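Cry23AA1 (PDB 4RHZ) is probably a pore-forming insecticidal toxin of the aerolysin family, acting as one half of a binary pair with Cry37Aa1 and carrying a bound zinc ion. Local coordinates at residues E68-H79 and T129-V140; S94-K102 and T113-S121. All blocks are in the same frame, centred on the assembly; numbering follows the deposited sequence.

Interaction 1 (E68-H79 and T129-V140); sequences ESTVSFTWTETH and TETHTWSDSTKV. With ZN (zinc ion), chain C.
His79 meets Glu130 and His132 at a zinc ion that ties strand 68-79 to its antiparallel neighbour 129-140. The ring of His79 binds the metal through NE2 at 2.1 Å. From the other strand comes a longer bond, Glu130 OE1 to zinc at 2.7 Å. His132, the third ligand, was modelled in two conformers; in the one given here its NE2 lies 2.8 Å from zinc, a long and doubtful distance for such a bond. Behind them, His79 N donates to Glu130 O at 2.7 Å.

Trp134 and Glu77 extend this face of the sheet. With CG anti to its own carbonyl carbon (chi1 -63°), Trp134 swings its indole toward strand 68-79, where Glu77 CG lies at the ring edge, 3.4 Å from Trp134 NE1. The Glu77 carboxylate plane stands 71° to the indole, and OE1 takes a weak hydrogen bond from Gly224 N. The opposite face carries mostly threonines and serines.

One ligand from one strand and two from the other make the zinc a cross-strand link, anchored by the short His79 bond; the Glu130 bond is long, and the His132 distance stays uncertain because its ring has two modelled positions.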
loop_
_atom_site.group_PDB
_atom_site.type_symbol
_atom_site.label_atom_id
_atom_site.label_comp_id
_atom_site.label_asym_id
_atom_site.label_seq_id
_atom_site.Cartn_x
_atom_site.Cartn_y
_atom_site.Cartn_z
ATOM N N GLU A 68 20.689 31.712 -8.047
ATOM C CA GLU A 68 19.797 31.043 -7.114
ATOM C C GLU A 68 18.513 31.003 -7.873
ATOM O O GLU A 68 18.175 31.963 -8.564
ATOM C CB GLU A 68 19.641 31.816 -5.806
ATOM C CG GLU A 68 20.978 31.879 -5.009
ATOM C CD GLU A 68 20.821 31.782 -3.484
ATOM O OE1 GLU A 68 21.646 31.091 -2.833
ATOM O OE2 GLU A 68 19.883 32.401 -2.928
ATOM N N SER A 69 17.818 29.867 -7.793
ATOM C CA SER A 69 16.545 29.729 -8.489
ATOM C C SER A 69 15.576 28.989 -7.560
ATOM O O SER A 69 15.922 27.959 -6.936
ATOM C CB SER A 69 16.759 28.961 -9.777
ATOM O OG SER A 69 15.711 29.133 -10.698
ATOM N N THR A 70 14.370 29.532 -7.455
ATOM C CA THR A 70 13.331 28.882 -6.690
ATOM C C THR A 70 12.456 27.987 -7.561
ATOM O O THR A 70 11.887 28.466 -8.531
ATOM C CB THR A 70 12.500 29.928 -5.942
ATOM O OG1 THR A 70 13.338 30.460 -4.910
ATOM C CG2 THR A 70 11.254 29.276 -5.242
ATOM N N VAL A 71 12.395 26.676 -7.253
ATOM C CA VAL A 71 11.424 25.799 -7.996
ATOM C C VAL A 71 10.303 25.330 -7.054
ATOM O O VAL A 71 10.567 24.869 -5.937
ATOM C CB VAL A 71 12.083 24.557 -8.677
ATOM C CG1 VAL A 71 12.944 24.983 -9.871
ATOM C CG2 VAL A 71 12.955 23.794 -7.697
ATOM N N SER A 72 9.075 25.462 -7.547
ATOM C CA SER A 72 7.875 25.284 -6.791
ATOM C C SER A 72 7.024 24.312 -7.560
ATOM O O SER A 72 6.878 24.451 -8.784
ATOM C CB SER A 72 7.042 26.585 -6.772
ATOM O OG SER A 72 7.691 27.515 -5.969
ATOM N N PHE A 73 6.372 23.436 -6.821
ATOM C CA PHE A 73 5.531 22.405 -7.405
ATOM C C PHE A 73 4.230 22.333 -6.660
ATOM O O PHE A 73 4.158 22.538 -5.433
ATOM C CB PHE A 73 6.211 21.056 -7.268
ATOM C CG PHE A 73 7.469 20.954 -8.037
ATOM C CD1 PHE A 73 8.699 21.051 -7.398
ATOM C CD2 PHE A 73 7.425 20.768 -9.393
ATOM C CE1 PHE A 73 9.884 20.933 -8.126
ATOM C CE2 PHE A 73 8.599 20.657 -10.141
ATOM C CZ PHE A 73 9.838 20.733 -9.495
ATOM N N THR A 74 3.207 22.015 -7.402
ATOM C CA THR A 74 1.972 21.729 -6.769
ATOM C C THR A 74 1.339 20.458 -7.341
ATOM O O THR A 74 1.392 20.206 -8.538
ATOM C CB THR A 74 1.074 22.954 -6.859
ATOM O OG1 THR A 74 0.177 22.917 -5.756
ATOM C CG2 THR A 74 0.303 23.010 -8.177
ATOM N N TRP A 75 0.726 19.660 -6.477
ATOM C CA TRP A 75 -0.007 18.518 -6.974
ATOM C C TRP A 75 -1.222 18.139 -6.110
ATOM O O TRP A 75 -1.159 18.142 -4.879
ATOM C CB TRP A 75 0.929 17.327 -7.140
ATOM C CG TRP A 75 0.374 16.297 -8.040
ATOM C CD1 TRP A 75 0.180 16.391 -9.397
ATOM C CD2 TRP A 75 -0.090 14.998 -7.650
ATOM N NE1 TRP A 75 -0.380 15.210 -9.877
ATOM C CE2 TRP A 75 -0.551 14.346 -8.819
ATOM C CE3 TRP A 75 -0.145 14.316 -6.422
ATOM C CZ2 TRP A 75 -1.063 13.035 -8.795
ATOM C CZ3 TRP A 75 -0.659 13.006 -6.394
ATOM C CH2 TRP A 75 -1.109 12.380 -7.570
ATOM N N THR A 76 -2.334 17.848 -6.762
ATOM C CA THR A 76 -3.547 17.472 -6.034
ATOM C C THR A 76 -3.841 15.989 -6.270
ATOM O O THR A 76 -4.062 15.575 -7.391
ATOM C CB THR A 76 -4.760 18.373 -6.348
ATOM O OG1 THR A 76 -4.844 18.546 -7.761
ATOM C CG2 THR A 76 -4.609 19.711 -5.727
ATOM N N GLU A 77 -3.707 15.209 -5.213
ATOM C CA GLU A 77 -3.941 13.761 -5.257
ATOM C C GLU A 77 -5.337 13.499 -4.695
ATOM O O GLU A 77 -5.803 14.163 -3.751
ATOM C CB GLU A 77 -2.942 12.994 -4.396
ATOM C CG GLU A 77 -3.134 13.172 -2.836
ATOM C CD GLU A 77 -2.506 12.010 -2.026
ATOM O OE1 GLU A 77 -1.524 11.418 -2.570
ATOM O OE2 GLU A 77 -2.986 11.688 -0.903
ATOM N N THR A 78 -6.022 12.568 -5.315
ATOM C CA THR A 78 -7.333 12.204 -4.815
ATOM C C THR A 78 -7.101 10.858 -4.264
ATOM O O THR A 78 -6.568 9.995 -4.951
ATOM C CB THR A 78 -8.445 12.223 -5.887
ATOM O OG1 THR A 78 -8.765 13.595 -6.201
ATOM C CG2 THR A 78 -9.746 11.552 -5.330
ATOM N N HIS A 79 -7.442 10.689 -2.997
ATOM C CA HIS A 79 -7.245 9.389 -2.445
ATOM C C HIS A 79 -8.297 8.776 -1.421
ATOM O O HIS A 79 -9.021 9.511 -0.701
ATOM C CB HIS A 79 -5.909 9.413 -1.860
ATOM C CG HIS A 79 -5.953 9.716 -0.415
ATOM N ND1 HIS A 79 -6.259 8.752 0.519
ATOM C CD2 HIS A 79 -5.712 10.852 0.265
ATOM C CE1 HIS A 79 -6.217 9.285 1.729
ATOM N NE2 HIS A 79 -5.905 10.564 1.596
ATOM N N THR A 129 -13.313 9.220 -0.002
ATOM C CA THR A 129 -12.424 9.703 -1.049
ATOM C C THR A 129 -12.295 11.210 -0.855
ATOM O O THR A 129 -13.291 11.934 -0.871
ATOM C CB THR A 129 -13.031 9.481 -2.440
ATOM O OG1 THR A 129 -13.393 8.118 -2.579
ATOM C CG2 THR A 129 -12.035 9.748 -3.562
ATOM N N GLU A 130 -11.063 11.662 -0.666
ATOM C CA GLU A 130 -10.746 13.082 -0.469
ATOM C C GLU A 130 -9.531 13.523 -1.272
ATOM O O GLU A 130 -8.715 12.711 -1.697
ATOM C CB GLU A 130 -10.500 13.383 0.986
ATOM C CG GLU A 130 -9.535 12.455 1.637
ATOM C CD GLU A 130 -9.576 12.492 3.175
ATOM O OE1 GLU A 130 -8.630 11.941 3.752
ATOM O OE2 GLU A 130 -10.537 13.050 3.807
ATOM N N THR A 131 -9.426 14.826 -1.516
ATOM C CA THR A 131 -8.278 15.326 -2.252
ATOM C C THR A 131 -7.286 15.979 -1.321
ATOM O O THR A 131 -7.634 16.500 -0.246
ATOM C CB THR A 131 -8.642 16.342 -3.260
ATOM O OG1 THR A 131 -9.269 17.408 -2.545
ATOM C CG2 THR A 131 -9.550 15.725 -4.332
ATOM N N HIS A 132 -6.026 15.884 -1.721
ATOM C CA HIS A 132 -4.989 16.552 -0.986
ATOM C C HIS A 132 -4.111 17.324 -1.976
ATOM O O HIS A 132 -3.889 16.904 -3.117
ATOM C CB HIS A 132 -4.237 15.579 -0.070
ATOM C CG HIS A 132 -4.931 15.332 1.240
ATOM N ND1 HIS A 132 -5.431 16.354 2.025
ATOM C CD2 HIS A 132 -5.231 14.184 1.892
ATOM C CE1 HIS A 132 -5.991 15.846 3.109
ATOM N NE2 HIS A 132 -5.874 14.534 3.054
ATOM N N THR A 133 -3.705 18.512 -1.562
ATOM C CA THR A 133 -2.902 19.371 -2.428
ATOM C C THR A 133 -1.532 19.376 -1.796
ATOM O O THR A 133 -1.371 19.878 -0.676
ATOM C CB THR A 133 -3.480 20.803 -2.529
ATOM O OG1 THR A 133 -4.745 20.726 -3.196
ATOM C CG2 THR A 133 -2.537 21.728 -3.374
ATOM N N TRP A 134 -0.593 18.720 -2.470
ATOM C CA TRP A 134 0.833 18.783 -2.114
ATOM C C TRP A 134 1.399 20.094 -2.714
ATOM O O TRP A 134 1.063 20.460 -3.812
ATOM C CB TRP A 134 1.583 17.556 -2.675
ATOM C CG TRP A 134 1.091 16.254 -2.099
ATOM C CD1 TRP A 134 -0.056 15.608 -2.437
ATOM C CD2 TRP A 134 1.716 15.455 -1.076
ATOM N NE1 TRP A 134 -0.199 14.464 -1.676
ATOM C CE2 TRP A 134 0.877 14.341 -0.842
ATOM C CE3 TRP A 134 2.875 15.590 -0.327
ATOM C CZ2 TRP A 134 1.156 13.362 0.126
ATOM C CZ3 TRP A 134 3.173 14.626 0.620
ATOM C CH2 TRP A 134 2.297 13.519 0.845
ATOM N N SER A 135 2.185 20.829 -1.948
ATOM C CA SER A 135 2.888 21.987 -2.489
ATOM C C SER A 135 4.294 22.075 -1.891
ATOM O O SER A 135 4.480 21.973 -0.692
ATOM C CB SER A 135 2.061 23.270 -2.271
ATOM O OG SER A 135 0.844 23.196 -3.019
ATOM N N ASP A 136 5.298 22.223 -2.726
ATOM C CA ASP A 136 6.617 22.181 -2.175
ATOM C C ASP A 136 7.470 23.162 -2.983
ATOM O O ASP A 136 7.204 23.406 -4.185
ATOM C CB ASP A 136 7.174 20.742 -2.336
ATOM C CG ASP A 136 6.562 19.714 -1.336
ATOM O OD1 ASP A 136 5.785 18.811 -1.787
ATOM O OD2 ASP A 136 6.899 19.768 -0.128
ATOM N N SER A 137 8.518 23.691 -2.363
ATOM C CA SER A 137 9.471 24.489 -3.124
ATOM C C SER A 137 10.785 24.525 -2.437
ATOM O O SER A 137 10.897 24.205 -1.252
ATOM C CB SER A 137 8.979 25.897 -3.387
ATOM O OG SER A 137 8.834 26.506 -2.171
ATOM N N THR A 138 11.823 24.812 -3.215
ATOM C CA THR A 138 13.170 24.799 -2.657
ATOM C C THR A 138 13.979 25.743 -3.563
ATOM O O THR A 138 13.549 26.079 -4.696
ATOM C CB THR A 138 13.742 23.397 -2.595
ATOM O OG1 THR A 138 14.906 23.354 -1.760
ATOM C CG2 THR A 138 14.064 22.839 -3.994
ATOM N N LYS A 139 15.114 26.194 -3.034
ATOM C CA LYS A 139 15.883 27.248 -3.645
ATOM C C LYS A 139 17.176 26.578 -4.018
ATOM O O LYS A 139 17.922 26.091 -3.178
ATOM C CB LYS A 139 16.107 28.332 -2.624
ATOM C CG LYS A 139 16.263 29.743 -3.186
ATOM C CD LYS A 139 17.146 30.584 -2.198
ATOM C CE LYS A 139 16.871 32.078 -2.287
ATOM N NZ LYS A 139 17.142 32.789 -0.984
ATOM N N VAL A 140 17.442 26.493 -5.295
ATOM C CA VAL A 140 18.654 25.799 -5.664
ATOM C C VAL A 140 19.695 26.784 -6.202
ATOM O O VAL A 140 19.365 27.803 -6.819
ATOM C CB VAL A 140 18.383 24.670 -6.718
ATOM C CG1 VAL A 140 17.692 25.220 -7.932
ATOM C CG2 VAL A 140 19.709 24.030 -7.157
HETATM ZN ZN ZN C . -5.992 11.753 3.282
#

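Interaction 2 (S94-K102 and T113-S121)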
loop_
_atom_site.group_PDB
_atom_site.type_symbol
_atom_site.label_atom_id
_atom_site.label_comp_id
_atom_site.label_asym_id
_atom_site.label_seq_id
_atom_site.Cartn_x
_atom_site.Cartn_y
_atom_site.Cartn_z
ATOM N N SER A 94 -25.925 -2.114 20.638
ATOM C CA SER A 94 -24.844 -1.691 19.717
ATOM C C SER A 94 -23.472 -2.266 20.028
ATOM O O SER A 94 -22.973 -2.080 21.133
ATOM C CB SER A 94 -24.659 -0.177 19.874
ATOM O OG SER A 94 -25.098 0.423 18.701
ATOM N N ILE A 95 -22.836 -2.929 19.078
ATOM C CA ILE A 95 -21.428 -3.278 19.338
ATOM C C ILE A 95 -20.565 -2.597 18.254
ATOM O O ILE A 95 -20.716 -2.908 17.069
ATOM C CB ILE A 95 -21.176 -4.778 19.341
ATOM C CG1 ILE A 95 -22.268 -5.515 20.142
ATOM C CG2 ILE A 95 -19.736 -5.090 19.853
ATOM C CD1 ILE A 95 -22.363 -6.991 19.710
ATOM N N SER A 96 -19.693 -1.667 18.662
ATOM C CA SER A 96 -18.784 -1.015 17.712
ATOM C C SER A 96 -17.437 -0.593 18.329
ATOM O O SER A 96 -17.345 -0.507 19.563
ATOM C CB SER A 96 -19.495 0.155 16.992
ATOM O OG SER A 96 -19.784 1.149 17.915
ATOM N N THR A 97 -16.413 -0.355 17.479
ATOM C CA THR A 97 -15.075 0.097 17.921
ATOM C C THR A 97 -14.481 1.095 16.910
ATOM O O THR A 97 -14.506 0.826 15.708
ATOM C CB THR A 97 -14.082 -1.065 17.945
ATOM O OG1 THR A 97 -14.529 -2.084 18.819
ATOM C CG2 THR A 97 -12.689 -0.624 18.423
ATOM N N LYS A 98 -13.971 2.237 17.399
ATOM C CA LYS A 98 -13.135 3.138 16.606
ATOM C C LYS A 98 -11.749 2.556 16.817
ATOM O O LYS A 98 -11.230 2.518 17.929
ATOM C CB LYS A 98 -13.177 4.570 17.151
ATOM C CG LYS A 98 -13.435 5.733 16.121
ATOM C CD LYS A 98 -12.183 6.132 15.269
ATOM C CE LYS A 98 -12.453 7.317 14.298
ATOM N NZ LYS A 98 -12.770 6.845 12.877
ATOM N N GLN A 99 -11.167 2.002 15.769
ATOM C CA GLN A 99 -9.783 1.603 15.911
ATOM C C GLN A 99 -8.788 2.404 15.048
ATOM O O GLN A 99 -9.035 2.707 13.881
ATOM C CB GLN A 99 -9.593 0.118 15.760
ATOM C CG GLN A 99 -9.171 -0.476 17.074
ATOM C CD GLN A 99 -7.694 -0.579 17.183
ATOM O OE1 GLN A 99 -7.042 -0.949 16.220
ATOM N NE2 GLN A 99 -7.144 -0.263 18.333
ATOM N N SER A 100 -7.680 2.737 15.678
ATOM C CA SER A 100 -6.585 3.383 15.000
ATOM C C SER A 100 -5.494 2.371 14.719
ATOM O O SER A 100 -5.154 1.572 15.569
ATOM C CB SER A 100 -6.069 4.529 15.875
ATOM O OG SER A 100 -4.666 4.499 15.847
ATOM N N PHE A 101 -4.958 2.394 13.510
ATOM C CA PHE A 101 -3.879 1.496 13.149
ATOM C C PHE A 101 -2.572 2.259 12.692
ATOM O O PHE A 101 -2.605 3.265 11.947
ATOM C CB PHE A 101 -4.294 0.593 11.993
ATOM C CG PHE A 101 -5.628 -0.077 12.125
ATOM C CD1 PHE A 101 -6.798 0.597 11.769
ATOM C CD2 PHE A 101 -5.706 -1.431 12.485
ATOM C CE1 PHE A 101 -8.000 -0.012 11.820
ATOM C CE2 PHE A 101 -6.912 -2.058 12.540
ATOM C CZ PHE A 101 -8.075 -1.358 12.212
ATOM N N LYS A 102 -1.434 1.718 13.084
ATOM C CA LYS A 102 -0.147 2.248 12.689
ATOM C C LYS A 102 0.473 1.212 11.792
ATOM O O LYS A 102 0.808 0.139 12.282
ATOM C CB LYS A 102 0.729 2.440 13.917
ATOM C CG LYS A 102 0.141 3.466 14.899
ATOM C CD LYS A 102 0.581 4.962 14.602
ATOM C CE LYS A 102 0.140 5.976 15.689
ATOM N NZ LYS A 102 1.009 5.913 16.915
ATOM N N THR A 113 -0.702 6.268 9.868
ATOM C CA THR A 113 -1.786 6.204 10.823
ATOM C C THR A 113 -3.134 6.340 10.183
ATOM O O THR A 113 -3.425 7.324 9.487
ATOM C CB THR A 113 -1.641 7.294 11.899
ATOM O OG1 THR A 113 -0.571 6.898 12.740
ATOM C CG2 THR A 113 -2.921 7.413 12.802
ATOM N N VAL A 114 -3.963 5.337 10.435
ATOM C CA VAL A 114 -5.316 5.352 9.906
ATOM C C VAL A 114 -6.322 4.734 10.915
ATOM O O VAL A 114 -5.989 3.839 11.707
ATOM C CB VAL A 114 -5.360 4.664 8.519
ATOM C CG1 VAL A 114 -5.100 3.180 8.628
ATOM C CG2 VAL A 114 -6.706 4.890 7.843
ATOM N N SER A 115 -7.546 5.217 10.869
ATOM C CA SER A 115 -8.537 4.866 11.863
ATOM C C SER A 115 -9.803 4.466 11.123
ATOM O O SER A 115 -10.128 5.012 10.053
ATOM C CB SER A 115 -8.880 6.092 12.732
ATOM O OG SER A 115 -7.927 6.289 13.779
ATOM N N ALA A 116 -10.546 3.531 11.702
ATOM C CA ALA A 116 -11.866 3.265 11.158
ATOM C C ALA A 116 -12.830 2.824 12.271
ATOM O O ALA A 116 -12.403 2.345 13.335
ATOM C CB ALA A 116 -11.793 2.250 10.017
ATOM N N GLU A 117 -14.109 3.076 12.010
ATOM C CA GLU A 117 -15.181 2.617 12.839
ATOM C C GLU A 117 -15.762 1.258 12.388
ATOM O O GLU A 117 -16.324 1.124 11.306
ATOM C CB GLU A 117 -16.318 3.650 12.989
ATOM C CG GLU A 117 -16.974 3.333 14.381
ATOM C CD GLU A 117 -17.781 4.418 14.950
ATOM O OE1 GLU A 117 -18.461 4.136 15.959
ATOM O OE2 GLU A 117 -17.753 5.538 14.407
ATOM N N TYR A 118 -15.579 0.265 13.230
ATOM C CA TYR A 118 -16.221 -1.028 13.031
ATOM C C TYR A 118 -17.527 -1.227 13.829
ATOM O O TYR A 118 -17.499 -1.325 15.060
ATOM C CB TYR A 118 -15.244 -2.127 13.305
ATOM C CG TYR A 118 -14.127 -2.082 12.296
ATOM C CD1 TYR A 118 -14.248 -2.713 11.072
ATOM C CD2 TYR A 118 -12.955 -1.344 12.554
ATOM C CE1 TYR A 118 -13.218 -2.672 10.150
ATOM C CE2 TYR A 118 -11.931 -1.272 11.616
ATOM C CZ TYR A 118 -12.055 -1.926 10.442
ATOM O OH TYR A 118 -11.009 -1.838 9.538
ATOM N N ASN A 119 -18.634 -1.248 13.097
ATOM C CA ASN A 119 -19.918 -1.643 13.644
ATOM C C ASN A 119 -20.152 -3.162 13.424
ATOM O O ASN A 119 -20.325 -3.615 12.288
ATOM C CB ASN A 119 -21.031 -0.819 13.022
ATOM C CG ASN A 119 -22.487 -1.299 13.506
ATOM O OD1 ASN A 119 -22.679 -2.382 14.146
ATOM N ND2 ASN A 119 -23.491 -0.514 13.133
ATOM N N TYR A 120 -20.140 -3.927 14.508
ATOM C CA TYR A 120 -20.136 -5.414 14.410
ATOM C C TYR A 120 -21.370 -6.036 13.779
ATOM O O TYR A 120 -21.305 -7.148 13.268
ATOM C CB TYR A 120 -19.883 -6.071 15.757
ATOM C CG TYR A 120 -18.519 -5.849 16.383
ATOM C CD1 TYR A 120 -17.826 -4.646 16.240
ATOM C CD2 TYR A 120 -17.971 -6.820 17.213
ATOM C CE1 TYR A 120 -16.563 -4.444 16.901
ATOM C CE2 TYR A 120 -16.740 -6.636 17.837
ATOM C CZ TYR A 120 -16.060 -5.447 17.680
ATOM O OH TYR A 120 -14.880 -5.298 18.332
ATOM N N SER A 121 -22.433 -5.252 13.710
ATOM C CA SER A 121 -23.770 -5.723 13.336
ATOM C C SER A 121 -24.137 -5.530 11.881
ATOM O O SER A 121 -25.262 -5.935 11.471
ATOM C CB SER A 121 -24.828 -5.036 14.236
ATOM O OG SER A 121 -24.395 -5.298 15.602
HETATM O O HOH W 1 -23.842 -2.835 16.309
HETATM O O HOH W 2 -17.714 2.996 17.955
#
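Ile95 and Tyr120 close the open end of this hairpin. Tyr120 N donates to Ile95 O at 2.8 Å, while Ile95 CG2, anti to the backbone N of its residue, rests over one face of the tyrosine ring, 3.8 Å from the centroid, in a CH-pi contact. The phenol reaches back along the other strand: Tyr120 OH and Thr97 OG1 share a long hydrogen bond of 3.3 Å, and the same OH is bonded to Glu166 O.

Farther in, Thr97 with Tyr118, Gln99 with Ala116 and Phe101 with Val114 each exchange two backbone bonds, so both the N-H and the C=O of these six residues are satisfied across the pair. Phe101 CZ comes to 3.9 Å from Tyr118 CE2, an atom in the plane of the phenylalanine ring at its edge; Tyr118 OH is held by Phe218 O.

Asn119 OD1 accepts from Ser121 N at 2.9 Å, forming an Asx turn, and also accepts a hydrogen bond from a water. That water accepts from Ile95 N and bonds Ser121 OG, which has a further partner in Val89 O.

Where regular pairing stops, the turn therefore serves Ser121 N and the water serves Ile95 N, while Ser121 OG and the backbone of Tyr120, both bonded to Val89, join the hairpin end to strand 67-90.

Overall arrangement
Both contacts are antiparallel strand pairs of one elongated, beta-rich, aerolysin-type chain, but they belong to different sheets. Interaction 1 pairs strands 67-90 and 126-142 of the large sheet; interaction 2 is the hairpin 96-105/111-119 of a four-stranded one. Along the chain the order is 68-79, 94-102, 113-121, 129-140, so the outer pair brackets the hairpin. Their centres lie about 32 Å apart; the side chain of Val114 comes within about 8 Å of the zinc. Strand 67-90 links them, since its later residues Glu81, Ser83 and Val85 pack against the hairpin. In aerolysin relatives, a hairpin from each subunit contributes to the membrane-spanning barrel of the oligomer, and this one may do likewise.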